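Thiamine-monophosphate kinase (Stenotrophomonas maltophilia, PDB 6XEP) probably catalyses the ATP-dependent phosphorylation of thiamine monophosphate to thiamine diphosphate, the active form of vitamin B1. Local coordinates at residues L25-I30 with R89-T94; L49-D54 with S138-G143; G181-A186 with S196-L201. One frame throughout, in Å; residues are numbered along the deposited sequence.

Contact 1: residues L25-I30 with R89-T94; sequences LERDDI and RPAWCT. With NA (sodium ion), chain D.
Ala91 meets Arg27 through its backbone: Arg27 NH2 donates to Ala91 O at 3.0 Å, coming from above the carbonyl plane although the oxygen stays near the plane of the guanidinium. The methyl CB of Ala91 turns to its own neighbour and sits over the centre of the Trp92 ring. Ala91 and Trp92 form a classic beta bulge, both facing Met142 on strand 136-145. At Trp92, the indole NE1 then reaches Asp29 OD2 at 2.9 Å, with an N-H...O angle of 143° and the donor above the carboxylate plane. The Asp29 carboxylate is held in place by Arg27, which grips it side-on, NE to OD1 and NH2 to OD2, both 2.9 Å, nearly straight and on syn lone pairs. OD2 therefore takes two donors. Ile30 CD1 comes to the edge of the indole, 3.7 Å from Trp92 CD1, and lies over one face of the Arg27 guanidinium, offset toward its rim. Bends at chi2 and chi3 bring that guanidinium alongside the Asp29 carboxylate; the type I turn 27-30 offers Arg27 O and Ile30 O to the sodium ion, which Thr24 O and a water also bind. Farther along the strand, Thr94 packs on Thr140 of the second subunit.

Contact 2: residues L49-D54 with S138-G143; sequences LVVTAD and SVTAMG
The peptide groups of Thr52 and Ala141, Val50 and Gly143, and Asp54 and Val139 meet edge to edge within the sheet, N-H to C=O, with side chains standing on both faces. Each of these three antiparallel hydrogen-bonded pairs is bonded both ways, six bonds in all; those between Thr52 and Ala141 measure 2.9 Å each way, N to O. CA-H...O contacts fill the steps between, Thr140 CA standing 3.2 Å from Thr52 O. The pleat sends Val50, Thr52, Asp54, Val139 and Ala141 to one face of the sheet and Val51, Ala53, Thr140 and Met142 to the other.

On the Val51 face one pair is tight: Val51 CG1 and Thr140 CG2, each anti to its own backbone nitrogen (chi1 of Val51 is -178°), come within 3.4 Å. The other branch, Val51 CG2, lies beside Met142 CG at an ordinary 3.8 Å. The rotamer of Thr140 sends OG1 the other way, to a hydrogen bond with Thr140 OG1 of the second subunit. On the opposite face, in the conformer modelled here, Thr52 OG1 stands 3.7 Å from Ala141 CB and is hydrogen-bonded to Asn79. Asp54 extends there too; its carboxylate lies close to that of Asp82, consistent with a magnesium site predicted to use both.

Strand 136-145 is flanked on its other side by strand 89-99, whereas 48-57 is an outermost strand of this sheet within the chain. Helix 68-85 packs on the face of Thr52, Asp54 and Val139, while the face of Val51 and Thr140 meets the second subunit, as in the dimers of the PurM-like family.

Contact 3: residues G181-A186 with S196-L201; sequences GALNLA and SLRLRL. With EDO (1,2-ethanediol), chain B.
Arg198 and Leu185 make most of this contact, which holds the loop after helix 170-179 against the side of helix 192-202. The loop opens with a Schellman motif at Gly181, where a positive phi ends the helix, and runs on into an Asx turn at Asn184. Arg198 reaches over with CG anti to its backbone nitrogen (chi1 -172°) and a bend at chi3, laying its aliphatic part along the loop: CD is 3.4 Å from Asn184 O. At the end, NH1 donates to Leu185 O at 3.0 Å; the oxygen lies near the guanidinium plane, but the donor stands well above the carbonyl plane and the N-H...O angle is 142°. NE of the same guanidinium forms a salt bridge with Glu195, three residues earlier in the same helix, so its rotation is fixed by partners on more than one nitrogen.

Leu185 and Arg198 run antiparallel alongside each other, Leu185 CD2 resting 4.1 Å from Arg198 CG. The same methyl meets Leu201 CD2 at 4.0 Å, the leucine side chains lying roughly perpendicular. Leu201 also lies near Asp274, a predicted substrate-binding residue.

Leu183 CD1 touches both Arg198 CB, at 4.2 Å, and an ethanediol, probably from the crystallisation liquor; the side chain also leans on Ala174 of helix 170-179. The ethanediol donates through O2 to Ala182 O and accepts from Asn184 N at 3.0 Å through O1 in an almost straight bond.

In the fold
Contacts 1 and 2 both reach the N-terminal sheet. Strands 89-99 and 136-145 are neighbours in it, so the two contacts touch directly, and both reach the second subunit. All three contacts are buried: contact 2 wholly so, contact 1 with Arg27 and Asp29 partly exposed, contact 3 with exposed Asn184 at its margin. Contact 2 is the sheet itself, built of backbone bonds and mainly apolar side chains; in contact 1 a loop is tied to the strand by charged and indole groups, with a sodium ion bound to the backbone of the loop. Contact 3 lies across the chain's centre, about 28 Å centre to centre from contact 2, and joins loop to helix in the C-terminal family region, using leucines and one arginine.

Contact 1: residues L25-I30 with R89-T94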
# COMPACT_ATOMS: atom_id res chain seq x y z
N LEU A 25 1.04 21.20 -3.81
CA LEU A 25 1.53 22.49 -4.29
C LEU A 25 2.39 23.17 -3.24
O LEU A 25 3.30 23.92 -3.59
CB LEU A 25 0.34 23.38 -4.70
CG LEU A 25 0.65 24.64 -5.50
CD1 LEU A 25 1.28 24.30 -6.83
CD2 LEU A 25 -0.60 25.51 -5.69
N GLU A 26 2.13 22.91 -1.96
CA GLU A 26 2.86 23.56 -0.88
C GLU A 26 3.98 22.70 -0.31
O GLU A 26 4.47 22.99 0.79
CB GLU A 26 1.89 23.96 0.25
CG GLU A 26 0.67 24.79 -0.20
CD GLU A 26 1.03 26.10 -0.91
OE1 GLU A 26 2.15 26.61 -0.72
OE2 GLU A 26 0.17 26.61 -1.66
N ARG A 27 4.38 21.64 -1.01
CA ARG A 27 5.42 20.72 -0.56
C ARG A 27 6.54 20.75 -1.59
O ARG A 27 6.34 20.33 -2.73
CB ARG A 27 4.85 19.31 -0.41
CG ARG A 27 3.93 19.13 0.78
CD ARG A 27 4.75 18.96 2.05
NE ARG A 27 5.53 17.73 1.99
CZ ARG A 27 5.17 16.60 2.58
NH1 ARG A 27 4.03 16.53 3.27
NH2 ARG A 27 5.94 15.52 2.46
N ASP A 28 7.72 21.24 -1.20
CA ASP A 28 8.82 21.32 -2.16
C ASP A 28 9.43 19.95 -2.48
O ASP A 28 10.23 19.86 -3.42
CB ASP A 28 9.91 22.26 -1.65
CG ASP A 28 9.44 23.71 -1.57
OD1 ASP A 28 8.32 24.02 -2.03
OD2 ASP A 28 10.21 24.53 -1.03
N ASP A 29 9.09 18.90 -1.73
CA ASP A 29 9.62 17.56 -1.95
C ASP A 29 8.70 16.70 -2.81
O ASP A 29 8.96 15.51 -2.99
CB ASP A 29 9.86 16.84 -0.62
CG ASP A 29 8.61 16.77 0.24
OD1 ASP A 29 7.91 17.80 0.34
OD2 ASP A 29 8.34 15.69 0.80
N ILE A 30 7.62 17.27 -3.35
CA ILE A 30 6.65 16.54 -4.14
C ILE A 30 6.41 17.31 -5.42
O ILE A 30 5.99 18.48 -5.38
CB ILE A 30 5.32 16.35 -3.40
CG1 ILE A 30 5.56 15.75 -2.01
CG2 ILE A 30 4.35 15.54 -4.24
CD1 ILE A 30 4.32 15.59 -1.22
N ARG A 89 9.42 10.67 11.02
CA ARG A 89 8.69 11.85 10.57
C ARG A 89 7.85 11.47 9.35
O ARG A 89 8.42 11.18 8.29
CB ARG A 89 9.68 12.96 10.21
CG ARG A 89 9.02 14.27 9.77
CD ARG A 89 10.05 15.38 9.68
NE ARG A 89 10.78 15.53 10.94
CZ ARG A 89 10.37 16.25 11.98
NH1 ARG A 89 9.21 16.91 11.93
NH2 ARG A 89 11.12 16.31 13.07
N PRO A 90 6.51 11.49 9.44
CA PRO A 90 5.69 11.17 8.27
C PRO A 90 5.96 12.10 7.09
O PRO A 90 6.22 13.29 7.26
CB PRO A 90 4.25 11.34 8.78
CG PRO A 90 4.33 11.25 10.26
CD PRO A 90 5.69 11.80 10.62
N ALA A 91 5.93 11.52 5.89
CA ALA A 91 6.24 12.24 4.67
C ALA A 91 5.11 12.07 3.66
O ALA A 91 4.44 13.05 3.30
CB ALA A 91 7.56 11.75 4.07
N TRP A 92 4.90 10.84 3.19
CA TRP A 92 3.99 10.58 2.08
C TRP A 92 3.16 9.34 2.38
O TRP A 92 3.53 8.49 3.19
CB TRP A 92 4.75 10.37 0.76
CG TRP A 92 5.92 11.28 0.55
CD1 TRP A 92 5.87 12.63 0.36
CD2 TRP A 92 7.30 10.91 0.46
NE1 TRP A 92 7.14 13.13 0.17
CE2 TRP A 92 8.04 12.10 0.23
CE3 TRP A 92 7.99 9.70 0.55
CZ2 TRP A 92 9.42 12.11 0.10
CZ3 TRP A 92 9.38 9.71 0.42
CH2 TRP A 92 10.08 10.91 0.20
N CYS A 93 2.01 9.23 1.71
CA CYS A 93 1.26 7.98 1.82
C CYS A 93 0.49 7.69 0.54
O CYS A 93 0.28 8.56 -0.31
CB CYS A 93 0.30 8.02 3.01
SG CYS A 93 -0.94 9.28 2.93
N THR A 94 0.09 6.43 0.40
CA THR A 94 -0.80 6.00 -0.67
C THR A 94 -2.06 5.42 -0.06
O THR A 94 -2.08 4.99 1.09
CB THR A 94 -0.17 4.95 -1.58
OG1 THR A 94 0.18 3.80 -0.81
CG2 THR A 94 1.08 5.51 -2.30
NA NA D . 5.21 20.54 -4.85
O HOH W 1 3.59 20.23 -7.11

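Contact 2: residues L49-D54 with S138-G143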
# COMPACT_ATOMS: atom_id res chain seq x y z
N LEU A 49 14.32 5.95 4.83
CA LEU A 49 12.88 5.78 4.73
C LEU A 49 12.44 4.55 5.51
O LEU A 49 13.10 3.51 5.47
CB LEU A 49 12.43 5.58 3.28
CG LEU A 49 12.35 6.71 2.29
CD1 LEU A 49 11.85 6.08 0.98
CD2 LEU A 49 11.37 7.70 2.80
N VAL A 50 11.31 4.67 6.18
CA VAL A 50 10.64 3.51 6.76
C VAL A 50 9.20 3.52 6.28
O VAL A 50 8.61 4.58 6.06
CB VAL A 50 10.67 3.47 8.31
CG1 VAL A 50 12.07 3.38 8.78
CG2 VAL A 50 10.03 4.68 8.89
N VAL A 51 8.65 2.33 6.08
CA VAL A 51 7.38 2.20 5.40
C VAL A 51 6.50 1.28 6.23
O VAL A 51 6.96 0.23 6.70
CB VAL A 51 7.56 1.63 3.98
CG1 VAL A 51 6.23 1.56 3.29
CG2 VAL A 51 8.52 2.50 3.18
N THR A 52 5.25 1.68 6.40
CA THR A 52 4.25 0.90 7.13
C THR A 52 3.05 0.69 6.23
O THR A 52 2.77 1.50 5.35
CB THR A 52 3.79 1.59 8.42
OG1 THR A 52 3.06 2.78 8.09
CG2 THR A 52 4.96 1.96 9.28
N ALA A 53 2.32 -0.40 6.47
CA ALA A 53 1.13 -0.65 5.66
C ALA A 53 0.13 -1.39 6.53
O ALA A 53 0.50 -2.29 7.27
CB ALA A 53 1.44 -1.49 4.42
N ASP A 54 -1.13 -0.99 6.42
CA ASP A 54 -2.22 -1.57 7.20
C ASP A 54 -3.46 -1.58 6.32
O ASP A 54 -3.67 -0.66 5.53
CB ASP A 54 -2.50 -0.77 8.47
CG ASP A 54 -1.32 -0.78 9.44
OD1 ASP A 54 -0.53 0.19 9.41
OD2 ASP A 54 -1.19 -1.75 10.23
N SER A 138 -6.60 0.20 2.28
CA SER A 138 -5.21 -0.17 2.54
C SER A 138 -4.36 1.08 2.38
O SER A 138 -4.35 1.69 1.31
CB SER A 138 -4.75 -1.26 1.58
OG SER A 138 -3.54 -1.85 2.04
N VAL A 139 -3.63 1.45 3.43
CA VAL A 139 -2.79 2.64 3.39
C VAL A 139 -1.35 2.22 3.59
O VAL A 139 -1.04 1.37 4.43
CB VAL A 139 -3.20 3.69 4.45
CG1 VAL A 139 -2.10 4.75 4.60
CG2 VAL A 139 -4.46 4.37 4.03
N THR A 140 -0.47 2.80 2.79
CA THR A 140 0.96 2.66 2.96
C THR A 140 1.47 4.04 3.32
O THR A 140 1.20 4.99 2.59
CB THR A 140 1.63 2.15 1.69
OG1 THR A 140 1.06 0.88 1.35
CG2 THR A 140 3.11 1.94 1.90
N ALA A 141 2.18 4.15 4.44
CA ALA A 141 2.71 5.42 4.89
C ALA A 141 4.23 5.36 4.93
O ALA A 141 4.81 4.38 5.42
CB ALA A 141 2.15 5.81 6.24
N MET A 142 4.86 6.40 4.42
CA MET A 142 6.32 6.50 4.35
C MET A 142 6.78 7.62 5.26
O MET A 142 6.29 8.74 5.15
CB MET A 142 6.78 6.78 2.92
CG MET A 142 6.74 5.59 1.97
SD MET A 142 5.97 6.01 0.40
CE MET A 142 4.30 6.24 0.97
N GLY A 143 7.72 7.31 6.16
CA GLY A 143 8.29 8.29 7.06
C GLY A 143 9.81 8.29 6.89
O GLY A 143 10.37 7.42 6.23

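Contact 3: residues G181-A186 with S196-L201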
# COMPACT_ATOMS: atom_id res chain seq x y z
N GLY A 181 -25.12 -3.32 23.21
CA GLY A 181 -26.29 -2.59 22.76
C GLY A 181 -26.47 -1.23 23.39
O GLY A 181 -27.54 -0.63 23.27
N ALA A 182 -25.44 -0.71 24.06
CA ALA A 182 -25.56 0.53 24.83
C ALA A 182 -24.96 1.75 24.15
O ALA A 182 -25.07 2.85 24.70
CB ALA A 182 -24.91 0.35 26.21
N LEU A 183 -24.31 1.59 22.99
CA LEU A 183 -23.66 2.71 22.33
C LEU A 183 -23.85 2.62 20.82
O LEU A 183 -23.40 1.66 20.19
CB LEU A 183 -22.16 2.76 22.67
CG LEU A 183 -21.29 3.83 21.98
CD1 LEU A 183 -21.72 5.25 22.33
CD2 LEU A 183 -19.83 3.62 22.34
N ASN A 184 -24.47 3.65 20.24
CA ASN A 184 -24.55 3.78 18.78
C ASN A 184 -23.27 4.43 18.27
O ASN A 184 -22.90 5.51 18.74
CB ASN A 184 -25.77 4.64 18.41
CG ASN A 184 -26.03 4.69 16.91
OD1 ASN A 184 -25.20 4.27 16.10
ND2 ASN A 184 -27.20 5.21 16.53
N LEU A 185 -22.61 3.80 17.30
CA LEU A 185 -21.37 4.36 16.79
C LEU A 185 -21.56 5.31 15.62
O LEU A 185 -20.65 6.10 15.33
CB LEU A 185 -20.41 3.23 16.36
CG LEU A 185 -19.99 2.23 17.44
CD1 LEU A 185 -19.20 1.11 16.83
CD2 LEU A 185 -19.19 2.88 18.55
N ALA A 186 -22.70 5.26 14.93
CA ALA A 186 -22.90 6.01 13.70
C ALA A 186 -23.32 7.46 13.93
O ALA A 186 -23.30 8.25 12.97
CB ALA A 186 -23.96 5.33 12.83
N SER A 196 -17.10 10.50 24.57
CA SER A 196 -15.65 10.41 24.71
C SER A 196 -15.15 9.04 24.31
O SER A 196 -14.19 8.92 23.53
CB SER A 196 -15.23 10.72 26.16
OG SER A 196 -15.60 12.03 26.56
N LEU A 197 -15.78 7.98 24.83
CA LEU A 197 -15.38 6.63 24.47
C LEU A 197 -15.62 6.38 22.99
O LEU A 197 -14.79 5.76 22.32
CB LEU A 197 -16.12 5.59 25.31
CG LEU A 197 -15.85 5.61 26.83
CD1 LEU A 197 -16.53 4.45 27.53
CD2 LEU A 197 -14.35 5.62 27.12
N ARG A 198 -16.76 6.86 22.47
CA ARG A 198 -17.08 6.63 21.06
C ARG A 198 -15.97 7.15 20.16
O ARG A 198 -15.53 6.47 19.23
CB ARG A 198 -18.41 7.28 20.69
CG ARG A 198 -18.92 6.91 19.28
CD ARG A 198 -20.22 7.63 18.90
NE ARG A 198 -20.03 9.06 18.62
CZ ARG A 198 -19.89 9.59 17.40
NH1 ARG A 198 -19.92 8.81 16.32
NH2 ARG A 198 -19.74 10.90 17.25
N LEU A 199 -15.48 8.36 20.45
CA LEU A 199 -14.45 8.95 19.60
C LEU A 199 -13.06 8.36 19.83
O LEU A 199 -12.20 8.44 18.94
CB LEU A 199 -14.41 10.47 19.81
CG LEU A 199 -15.64 11.19 19.24
CD1 LEU A 199 -15.51 12.68 19.42
CD2 LEU A 199 -15.78 10.85 17.78
N ARG A 200 -12.80 7.76 20.99
CA ARG A 200 -11.54 7.03 21.15
C ARG A 200 -11.52 5.77 20.30
O ARG A 200 -10.46 5.38 19.79
CB ARG A 200 -11.31 6.68 22.62
CG ARG A 200 -11.02 7.91 23.48
CD ARG A 200 -9.61 8.42 23.26
NE ARG A 200 -8.61 7.59 23.97
CZ ARG A 200 -7.33 7.54 23.64
NH1 ARG A 200 -6.88 8.26 22.61
NH2 ARG A 200 -6.49 6.78 24.34
N LEU A 201 -12.67 5.11 20.12
CA LEU A 201 -12.74 3.98 19.20
C LEU A 201 -12.69 4.46 17.75
O LEU A 201 -11.97 3.89 16.92
CB LEU A 201 -14.01 3.16 19.45
CG LEU A 201 -14.24 2.00 18.47
CD1 LEU A 201 -13.09 1.00 18.49
CD2 LEU A 201 -15.56 1.29 18.75
C1 EDO B . -24.91 6.38 22.84
O1 EDO B . -25.79 5.66 21.96
C2 EDO B . -25.61 6.77 24.14
O2 EDO B . -25.96 5.59 24.88